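Local coordinates for protein ABC-type amino acid transport system, permease component (Caldanaerobacter subterraneus subsp. tengcongensis MB4, PDB 4YMU) that probably forms the membrane-spanning permease part of an ABC transporter that moves amino acids across the cell membrane, and is seen here with arginine bound, at residues N76-Q80 / F81-I85; S56-I59 / E60-G64; I190-A193 / A194-V198; K10-P13 / L14-G18. All coordinates share one frame; numbering follows the deposited sequence.

Contact 1. Residues N76-Q80 / F81-I85; sequences NGLMQ and FGMNI
Leu78 reaches across a tight reversal of the chain to Phe81, Met83 and Ile85, in the loop that joins helix 67-75 to helix 87-112. The reversal consists of overlapping beta turns, and it illustrates how a leucine can gather the far limb of a turn around itself. Starting at the root, CB of Leu78 lies 3.9 Å from CB of Met83, and the two side chains run next to each other in the same direction. CG is anti to the carbonyl carbon (chi1 -72°), and from this branch point the two methyls go to different partners. CD1 of Leu78 touches CD1 of Ile85, 3.8 Å away, the two side chains crossing at a slant, and is also close to CE of Met83, whose chain is bent at chi2 and chi3. CD2 turns instead to CD2 of the Phe81 ring, 4.0 Å away. That ring receives CG of Gln80 over one face in a CH-pi contact, 4.2 Å from the centroid. The polar end of Gln80 binds Glu187 and the backbone N atoms of Tyr185 and Phe186 of the second subunit, and the Phe81 ring packs edge-to-face with Phe186 of that subunit. The backbone closes the turns: Phe81 N donates to Leu78 O at 3.0 Å, Gly82 N to Met79 O at 2.7 Å, and Met83 N adds a weak bond to that same Met79 O. The chain passes through Gly82 with phi 72°, a conformation glycine adopts easily, as it turns back toward Met79, whose CA faces O of Met83 at 3.3 Å in a nearly straight CA-H...O contact.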
loop_
_atom_site.group_PDB
_atom_site.type_symbol
_atom_site.label_atom_id
_atom_site.label_comp_id
_atom_site.label_asym_id
_atom_site.label_seq_id
_atom_site.Cartn_x
_atom_site.Cartn_y
_atom_site.Cartn_z
ATOM N N ASN C 76 -39.661 -12.758 10.531
ATOM C CA ASN C 76 -40.635 -13.721 10.048
ATOM C C ASN C 76 -40.297 -15.151 10.459
ATOM O O ASN C 76 -41.155 -15.894 10.928
ATOM C CB ASN C 76 -40.724 -13.641 8.530
ATOM C CG ASN C 76 -41.260 -12.306 8.054
ATOM O OD1 ASN C 76 -41.768 -11.518 8.857
ATOM N ND2 ASN C 76 -41.156 -12.043 6.744
ATOM N N GLY C 77 -39.038 -15.533 10.306
ATOM C CA GLY C 77 -38.644 -16.911 10.512
ATOM C C GLY C 77 -38.821 -17.413 11.929
ATOM O O GLY C 77 -38.875 -18.619 12.161
ATOM N N LEU C 78 -38.931 -16.508 12.890
ATOM C CA LEU C 78 -39.062 -16.961 14.271
ATOM C C LEU C 78 -40.520 -17.111 14.749
ATOM O O LEU C 78 -40.782 -17.752 15.774
ATOM C CB LEU C 78 -38.258 -16.063 15.210
ATOM C CG LEU C 78 -36.745 -16.250 15.077
ATOM C CD1 LEU C 78 -36.011 -15.532 16.204
ATOM C CD2 LEU C 78 -36.379 -17.731 15.029
ATOM N N MET C 79 -41.455 -16.534 13.998
ATOM C CA MET C 79 -42.872 -16.553 14.363
ATOM C C MET C 79 -43.410 -17.964 14.631
ATOM O O MET C 79 -44.038 -18.218 15.669
ATOM C CB MET C 79 -43.699 -15.832 13.300
ATOM C CG MET C 79 -43.715 -14.322 13.477
ATOM S SD MET C 79 -44.166 -13.464 11.953
ATOM C CE MET C 79 -44.001 -11.755 12.467
ATOM N N GLN C 80 -43.132 -18.884 13.711
ATOM C CA GLN C 80 -43.610 -20.260 13.823
ATOM C C GLN C 80 -43.113 -20.991 15.066
ATOM O O GLN C 80 -43.492 -22.132 15.304
ATOM C CB GLN C 80 -43.235 -21.055 12.577
ATOM C CG GLN C 80 -41.740 -21.181 12.376
ATOM C CD GLN C 80 -41.387 -21.738 11.018
ATOM O OE1 GLN C 80 -41.403 -21.018 10.004
ATOM N NE2 GLN C 80 -41.064 -23.032 10.985
ATOM N N PHE C 81 -42.247 -20.353 15.845
ATOM C CA PHE C 81 -41.794 -20.927 17.103
ATOM C C PHE C 81 -42.470 -20.218 18.259
ATOM O O PHE C 81 -41.993 -20.268 19.391
ATOM C CB PHE C 81 -40.279 -20.823 17.245
ATOM C CG PHE C 81 -39.529 -21.528 16.161
ATOM C CD1 PHE C 81 -39.463 -22.914 16.138
ATOM C CD2 PHE C 81 -38.879 -20.810 15.163
ATOM C CE1 PHE C 81 -38.766 -23.576 15.129
ATOM C CE2 PHE C 81 -38.183 -21.462 14.152
ATOM C CZ PHE C 81 -38.126 -22.845 14.134
ATOM N N GLY C 82 -43.564 -19.525 17.960
ATOM C CA GLY C 82 -44.306 -18.809 18.982
ATOM C C GLY C 82 -43.558 -17.584 19.457
ATOM O O GLY C 82 -43.562 -17.249 20.644
ATOM N N MET C 83 -42.916 -16.908 18.514
ATOM C CA MET C 83 -42.109 -15.746 18.827
ATOM C C MET C 83 -42.716 -14.529 18.151
ATOM O O MET C 83 -43.023 -14.557 16.955
ATOM C CB MET C 83 -40.704 -15.976 18.298
ATOM C CG MET C 83 -40.077 -17.262 18.802
ATOM S SD MET C 83 -39.065 -17.025 20.272
ATOM C CE MET C 83 -37.800 -15.938 19.610
ATOM N N ASN C 84 -42.877 -13.454 18.911
ATOM C CA ASN C 84 -43.412 -12.221 18.358
ATOM C C ASN C 84 -42.576 -11.048 18.818
ATOM O O ASN C 84 -43.062 -10.159 19.519
ATOM C CB ASN C 84 -44.878 -12.031 18.749
ATOM C CG ASN C 84 -45.820 -12.862 17.893
ATOM O OD1 ASN C 84 -45.753 -12.823 16.659
ATOM N ND2 ASN C 84 -46.704 -13.617 18.541
ATOM N N ILE C 85 -41.310 -11.063 18.403
ATOM C CA ILE C 85 -40.353 -10.028 18.750
ATOM C C ILE C 85 -40.670 -8.754 17.988
ATOM O O ILE C 85 -40.864 -8.788 16.765
ATOM C CB ILE C 85 -38.914 -10.490 18.426
ATOM C CG1 ILE C 85 -38.949 -11.633 17.403
ATOM C CG2 ILE C 85 -38.212 -10.959 19.690
ATOM C CD1 ILE C 85 -37.593 -12.213 17.065
#

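Contact 2. Residues S56-I59 / E60-G64; sequences SSYI and EVIRG
Ile62 sets its CD1 methyl squarely over the centre of the Tyr58 ring, one helical turn earlier, in the final stretch of helix 49-63. This is a CH-pi contact, with CD1 3.4 Å from the Tyr58 centroid and 14° off the ring normal. The ring stands there because CG of Tyr58 is anti to its own nitrogen (chi1 177°), which turns the flat group along the helix toward Ile62. Were the ring replaced by a leucine, the Ile62 methyl would probably lose its flat bed and Ser100 OG its hydroxyl partner. Purely aliphatic packing joins Ile59 to Arg63: the chains lie side by side, CG2 of Ile59 3.8 Å from CD of Arg63. The backbone bonds form the third group, regular i to i+4 links from Glu60 N to Ser56 O through to Arg63 N to Ile59 O, each 2.9 Å long. Gly64 N continues them to Glu60 O, and Gly64 is the first residue to leave the helical conformation. Around the contact, Tyr58 and Ile59 lean on helix 12-44, while Tyr58, Ile62 and Arg63 touch helix 87-112. Val61 packs on Phe197 of the second subunit and Arg63 O accepts a bond from its Lys158, so the helix end lies at the subunit interface, with the Arg63 side chain about 7 Å from a bound arginine.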
loop_
_atom_site.group_PDB
_atom_site.type_symbol
_atom_site.label_atom_id
_atom_site.label_comp_id
_atom_site.label_asym_id
_atom_site.label_seq_id
_atom_site.Cartn_x
_atom_site.Cartn_y
_atom_site.Cartn_z
ATOM N N SER C 56 -14.753 -18.302 12.226
ATOM C CA SER C 56 -14.571 -18.138 10.789
ATOM C C SER C 56 -15.873 -18.392 10.045
ATOM O O SER C 56 -16.225 -17.646 9.128
ATOM C CB SER C 56 -13.445 -19.029 10.256
ATOM O OG SER C 56 -12.175 -18.538 10.670
ATOM N N SER C 57 -16.591 -19.434 10.458
ATOM C CA SER C 57 -17.843 -19.796 9.800
ATOM C C SER C 57 -18.904 -18.718 10.000
ATOM O O SER C 57 -19.560 -18.315 9.047
ATOM C CB SER C 57 -18.338 -21.151 10.293
ATOM O OG SER C 57 -17.546 -22.195 9.755
ATOM N N TYR C 58 -19.046 -18.250 11.238
ATOM C CA TYR C 58 -19.926 -17.137 11.581
ATOM C C TYR C 58 -19.667 -15.945 10.672
ATOM O O TYR C 58 -20.569 -15.486 9.953
ATOM C CB TYR C 58 -19.689 -16.750 13.039
ATOM C CG TYR C 58 -20.473 -15.558 13.548
ATOM C CD1 TYR C 58 -21.673 -15.724 14.225
ATOM C CD2 TYR C 58 -19.988 -14.271 13.399
ATOM C CE1 TYR C 58 -22.375 -14.631 14.718
ATOM C CE2 TYR C 58 -20.681 -13.178 13.884
ATOM C CZ TYR C 58 -21.870 -13.361 14.542
ATOM O OH TYR C 58 -22.552 -12.266 15.021
ATOM N N ILE C 59 -18.426 -15.454 10.716
ATOM C CA ILE C 59 -17.988 -14.305 9.917
ATOM C C ILE C 59 -18.273 -14.474 8.426
ATOM O O ILE C 59 -18.910 -13.618 7.795
ATOM C CB ILE C 59 -16.487 -14.054 10.128
ATOM C CG1 ILE C 59 -16.238 -13.630 11.576
ATOM C CG2 ILE C 59 -15.968 -12.999 9.154
ATOM C CD1 ILE C 59 -14.795 -13.576 11.954
ATOM N N GLU C 60 -17.819 -15.596 7.883
ATOM C CA GLU C 60 -17.940 -15.885 6.464
ATOM C C GLU C 60 -19.401 -15.913 6.031
ATOM O O GLU C 60 -19.795 -15.258 5.061
ATOM C CB GLU C 60 -17.287 -17.243 6.193
ATOM C CG GLU C 60 -16.877 -17.509 4.756
ATOM C CD GLU C 60 -15.882 -18.656 4.641
ATOM O OE1 GLU C 60 -15.783 -19.459 5.599
ATOM O OE2 GLU C 60 -15.206 -18.760 3.591
ATOM N N VAL C 61 -20.214 -16.637 6.797
ATOM C CA VAL C 61 -21.623 -16.815 6.473
ATOM C C VAL C 61 -22.353 -15.487 6.537
ATOM O O VAL C 61 -23.106 -15.155 5.632
ATOM C CB VAL C 61 -22.299 -17.869 7.371
ATOM C CG1 VAL C 61 -23.806 -17.729 7.304
ATOM C CG2 VAL C 61 -21.874 -19.266 6.941
ATOM N N ILE C 62 -22.130 -14.730 7.605
ATOM C CA ILE C 62 -22.806 -13.446 7.756
ATOM C C ILE C 62 -22.415 -12.404 6.700
ATOM O O ILE C 62 -23.274 -11.689 6.174
ATOM C CB ILE C 62 -22.636 -12.911 9.168
ATOM C CG1 ILE C 62 -23.375 -13.838 10.123
ATOM C CG2 ILE C 62 -23.192 -11.507 9.280
ATOM C CD1 ILE C 62 -23.140 -13.506 11.513
ATOM N N ARG C 63 -21.129 -12.329 6.365
ATOM C CA ARG C 63 -20.706 -11.359 5.372
ATOM C C ARG C 63 -21.068 -11.829 3.971
ATOM O O ARG C 63 -21.275 -11.009 3.064
ATOM C CB ARG C 63 -19.199 -11.110 5.482
ATOM C CG ARG C 63 -18.764 -10.523 6.818
ATOM C CD ARG C 63 -17.262 -10.309 6.866
ATOM N NE ARG C 63 -16.809 -9.334 5.884
ATOM C CZ ARG C 63 -15.852 -9.581 4.996
ATOM N NH1 ARG C 63 -15.270 -10.776 4.984
ATOM N NH2 ARG C 63 -15.490 -8.647 4.117
ATOM N N GLY C 64 -21.176 -13.144 3.799
ATOM C CA GLY C 64 -21.410 -13.699 2.478
ATOM C C GLY C 64 -22.882 -13.859 2.159
ATOM O O GLY C 64 -23.246 -14.508 1.166
#

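Contact 3. Residues I190-A193 / A194-V198; sequences IIIA and AIYFV
Between Ile190 and Phe197 the backbone is plain alpha-helix, with bonds from Ala194 N to Ile190 O (2.9 Å, 174° at the hydrogen) through to Phe197 N on Ala193 O (2.8 Å). The closest side-chain approach across the contact spans one turn: CG2 of Ile192 lies against the Tyr196 ring, 3.5 Å from CE2, with both groups pointing the same way. CG of Tyr196 sits anti to the carbonyl carbon (chi1 -87°), which swings the ring back over the preceding turn and brings CD2 within 3.3 Å of Ile192 O, while CA of Ala193 lies at the ring's edge. All this belongs to helix 186-214, in a part predicted to span the membrane. The Tyr196 hydroxyl is hydrogen-bonded to Thr172 OG1, and a phenylalanine in its place would probably leave that threonine without this partner and the end of the ring less firmly tied to it. On another flank, Ile191 and Ile195 meet loosely, CG2 to CD1 at 4.5 Å, with CG1 of Ile195 lying 3.2 Å from Ile191 O. Ala193, with only a methyl, packs on Val69 of the second subunit, and Tyr196 reaches Pro66 of that subunit.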
loop_
_atom_site.group_PDB
_atom_site.type_symbol
_atom_site.label_atom_id
_atom_site.label_comp_id
_atom_site.label_asym_id
_atom_site.label_seq_id
_atom_site.Cartn_x
_atom_site.Cartn_y
_atom_site.Cartn_z
ATOM N N ILE C 190 -37.595 12.251 -1.644
ATOM C CA ILE C 190 -36.543 13.221 -1.904
ATOM C C ILE C 190 -36.032 13.813 -0.592
ATOM O O ILE C 190 -34.826 13.827 -0.334
ATOM C CB ILE C 190 -37.020 14.352 -2.799
ATOM C CG1 ILE C 190 -37.272 13.833 -4.216
ATOM C CG2 ILE C 190 -36.021 15.473 -2.790
ATOM C CD1 ILE C 190 -36.031 13.396 -4.953
ATOM N N ILE C 191 -36.954 14.270 0.250
ATOM C CA ILE C 191 -36.576 14.864 1.533
ATOM C C ILE C 191 -35.789 13.895 2.411
ATOM O O ILE C 191 -34.808 14.267 3.060
ATOM C CB ILE C 191 -37.819 15.371 2.291
ATOM C CG1 ILE C 191 -38.401 16.581 1.565
ATOM C CG2 ILE C 191 -37.492 15.718 3.741
ATOM C CD1 ILE C 191 -39.457 17.291 2.360
ATOM N N ILE C 192 -36.230 12.646 2.436
ATOM C CA ILE C 192 -35.565 11.630 3.248
ATOM C C ILE C 192 -34.162 11.314 2.710
ATOM O O ILE C 192 -33.205 11.243 3.473
ATOM C CB ILE C 192 -36.415 10.348 3.335
ATOM C CG1 ILE C 192 -37.655 10.582 4.207
ATOM C CG2 ILE C 192 -35.601 9.193 3.877
ATOM C CD1 ILE C 192 -38.740 9.549 3.991
ATOM N N ALA C 193 -34.057 11.124 1.396
ATOM C CA ALA C 193 -32.776 10.912 0.741
ATOM C C ALA C 193 -31.837 12.046 1.134
ATOM O O ALA C 193 -30.754 11.794 1.641
ATOM C CB ALA C 193 -32.939 10.846 -0.768
ATOM N N ALA C 194 -32.291 13.285 0.947
ATOM C CA ALA C 194 -31.540 14.467 1.357
ATOM C C ALA C 194 -31.072 14.382 2.814
ATOM O O ALA C 194 -29.910 14.671 3.107
ATOM C CB ALA C 194 -32.355 15.727 1.132
ATOM N N ILE C 195 -31.952 13.982 3.725
ATOM C CA ILE C 195 -31.530 13.850 5.118
ATOM C C ILE C 195 -30.413 12.801 5.260
ATOM O O ILE C 195 -29.440 13.014 5.995
ATOM C CB ILE C 195 -32.698 13.489 6.068
ATOM C CG1 ILE C 195 -33.767 14.578 6.064
ATOM C CG2 ILE C 195 -32.212 13.319 7.488
ATOM C CD1 ILE C 195 -34.862 14.345 7.103
ATOM N N TYR C 196 -30.552 11.677 4.556
ATOM C CA TYR C 196 -29.536 10.623 4.592
ATOM C C TYR C 196 -28.208 11.164 4.085
ATOM O O TYR C 196 -27.166 10.891 4.661
ATOM C CB TYR C 196 -29.949 9.402 3.751
ATOM C CG TYR C 196 -30.791 8.378 4.498
ATOM C CD1 TYR C 196 -30.247 7.630 5.533
ATOM C CD2 TYR C 196 -32.131 8.162 4.162
ATOM C CE1 TYR C 196 -31.011 6.695 6.220
ATOM C CE2 TYR C 196 -32.913 7.224 4.847
ATOM C CZ TYR C 196 -32.351 6.496 5.879
ATOM O OH TYR C 196 -33.116 5.566 6.565
ATOM N N PHE C 197 -28.270 11.951 3.021
ATOM C CA PHE C 197 -27.095 12.520 2.400
ATOM C C PHE C 197 -26.379 13.454 3.360
ATOM O O PHE C 197 -25.168 13.336 3.571
ATOM C CB PHE C 197 -27.468 13.277 1.140
ATOM C CG PHE C 197 -26.280 13.806 0.396
ATOM C CD1 PHE C 197 -25.456 12.948 -0.319
ATOM C CD2 PHE C 197 -25.962 15.155 0.437
ATOM C CE1 PHE C 197 -24.353 13.429 -1.004
ATOM C CE2 PHE C 197 -24.857 15.642 -0.245
ATOM C CZ PHE C 197 -24.053 14.778 -0.966
ATOM N N VAL C 198 -27.130 14.392 3.927
ATOM C CA VAL C 198 -26.558 15.344 4.868
ATOM C C VAL C 198 -25.948 14.636 6.084
ATOM O O VAL C 198 -24.885 15.029 6.574
ATOM C CB VAL C 198 -27.573 16.443 5.252
ATOM C CG1 VAL C 198 -27.280 17.008 6.623
ATOM C CG2 VAL C 198 -27.567 17.538 4.184
#

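Contact 4. Residues K10-P13 / L14-G18; sequences KYTP and LFISG
The Phe15 ring turns an edge to CA of Thr12, and its CE2 comes to 4.2 Å from CB of Tyr11, at the first turn of helix 12-44, which leads into a stretch predicted to span the membrane from Leu14 on. The Tyr11 ring carries CG of Lys10 over one face, toward the rim, and its CD1 lies 4.2 Å from CD1 of Leu14. Such helix starts show how one carbonyl can serve two donors: Tyr11 O accepts from Leu14 N at 2.7 Å, above the carbonyl plane, and from Phe15 N at 3.2 Å, within it. Pro13 suits this first turn, since the hydrogen it lacks is not needed there. CG of Phe15, anti to the carbonyl carbon (chi1 -74°), directs the ring back toward Tyr11, bringing CD2 to 3.5 Å from Tyr11 O. The buried ring also touches Ile178 of helix 174-182 and Pro188 of helix 186-214. On the surface, CG2 of Thr12 meets CD1 of Ile16 at 3.8 Å, leaving OG1 to bond Val9 O. Further along, Ile16 N bonds Thr12 O at 2.9 Å and Ser17 N bonds Pro13 O at 3.0 Å.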
loop_
_atom_site.group_PDB
_atom_site.type_symbol
_atom_site.label_atom_id
_atom_site.label_comp_id
_atom_site.label_asym_id
_atom_site.label_seq_id
_atom_site.Cartn_x
_atom_site.Cartn_y
_atom_site.Cartn_z
ATOM N N LYS C 10 -45.255 20.652 7.067
ATOM C CA LYS C 10 -46.017 20.314 8.269
ATOM C C LYS C 10 -45.673 18.939 8.821
ATOM O O LYS C 10 -46.018 18.617 9.957
ATOM C CB LYS C 10 -47.518 20.416 7.979
ATOM C CG LYS C 10 -48.081 19.260 7.164
ATOM C CD LYS C 10 -49.587 19.406 6.945
ATOM C CE LYS C 10 -49.888 20.472 5.915
ATOM N NZ LYS C 10 -49.552 20.040 4.532
ATOM N N TYR C 11 -45.003 18.125 8.011
ATOM C CA TYR C 11 -44.637 16.773 8.422
ATOM C C TYR C 11 -43.230 16.699 9.019
ATOM O O TYR C 11 -42.756 15.617 9.394
ATOM C CB TYR C 11 -44.788 15.807 7.251
ATOM C CG TYR C 11 -46.219 15.715 6.795
ATOM C CD1 TYR C 11 -47.169 15.064 7.570
ATOM C CD2 TYR C 11 -46.624 16.292 5.603
ATOM C CE1 TYR C 11 -48.482 14.986 7.172
ATOM C CE2 TYR C 11 -47.931 16.218 5.194
ATOM C CZ TYR C 11 -48.859 15.560 5.980
ATOM O OH TYR C 11 -50.167 15.485 5.574
ATOM N N THR C 12 -42.586 17.858 9.129
ATOM C CA THR C 12 -41.270 17.963 9.757
ATOM C C THR C 12 -41.119 17.130 11.043
ATOM O O THR C 12 -40.113 16.436 11.191
ATOM C CB THR C 12 -40.868 19.433 9.994
ATOM O OG1 THR C 12 -40.601 20.058 8.732
ATOM C CG2 THR C 12 -39.652 19.537 10.907
ATOM N N PRO C 13 -42.107 17.181 11.967
ATOM C CA PRO C 13 -41.943 16.361 13.176
ATOM C C PRO C 13 -41.820 14.873 12.879
ATOM O O PRO C 13 -41.211 14.144 13.668
ATOM C CB PRO C 13 -43.235 16.622 13.957
ATOM C CG PRO C 13 -43.658 17.958 13.523
ATOM C CD PRO C 13 -43.295 18.046 12.070
ATOM N N LEU C 14 -42.403 14.426 11.772
ATOM C CA LEU C 14 -42.288 13.024 11.396
ATOM C C LEU C 14 -40.890 12.721 10.861
ATOM O O LEU C 14 -40.279 11.717 11.229
ATOM C CB LEU C 14 -43.369 12.627 10.388
ATOM C CG LEU C 14 -44.767 12.403 10.980
ATOM C CD1 LEU C 14 -45.735 11.940 9.903
ATOM C CD2 LEU C 14 -44.714 11.389 12.118
ATOM N N PHE C 15 -40.385 13.605 10.010
ATOM C CA PHE C 15 -39.033 13.469 9.476
ATOM C C PHE C 15 -37.988 13.459 10.584
ATOM O O PHE C 15 -37.157 12.555 10.651
ATOM C CB PHE C 15 -38.744 14.604 8.510
ATOM C CG PHE C 15 -39.436 14.466 7.193
ATOM C CD1 PHE C 15 -39.088 13.446 6.318
ATOM C CD2 PHE C 15 -40.405 15.374 6.805
ATOM C CE1 PHE C 15 -39.710 13.317 5.085
ATOM C CE2 PHE C 15 -41.020 15.260 5.569
ATOM C CZ PHE C 15 -40.672 14.227 4.710
ATOM N N ILE C 16 -38.046 14.466 11.450
ATOM C CA ILE C 16 -37.158 14.575 12.602
ATOM C C ILE C 16 -37.251 13.342 13.502
ATOM O O ILE C 16 -36.234 12.851 13.995
ATOM C CB ILE C 16 -37.461 15.860 13.403
ATOM C CG1 ILE C 16 -36.870 17.072 12.679
ATOM C CG2 ILE C 16 -36.923 15.777 14.823
ATOM C CD1 ILE C 16 -37.097 18.379 13.399
ATOM N N SER C 17 -38.468 12.850 13.719
ATOM C CA SER C 17 -38.682 11.660 14.540
ATOM C C SER C 17 -38.101 10.405 13.887
ATOM O O SER C 17 -37.561 9.527 14.566
ATOM C CB SER C 17 -40.171 11.454 14.803
ATOM O OG SER C 17 -40.378 10.254 15.519
ATOM N N GLY C 18 -38.234 10.325 12.567
ATOM C CA GLY C 18 -37.689 9.216 11.806
ATOM C C GLY C 18 -36.176 9.233 11.906
ATOM O O GLY C 18 -35.556 8.201 12.191
#

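Overall arrangement
Along the chain the order is contact 4, contact 2, contact 1, contact 3, all of them local turns of a largely helical membrane protein. Contacts 3 and 4 alone touch: their centres are about 13 Å apart, and Phe15 of helix 12-44 fits against Ile191, Ile192 and Ile195 of helix 186-214, CE1 of Phe15 lying 3.5 Å from CG1 of Ile192. Contact 2 lies across the chain's centre from both, about 32 Å from contact 3 and 37 Å from contact 4 between centres. Contact 1 is about 24 Å from contact 2 between centres. Contacts 1, 2 and 3 all reach the second subunit, so widely separated turns share in building the permease pair.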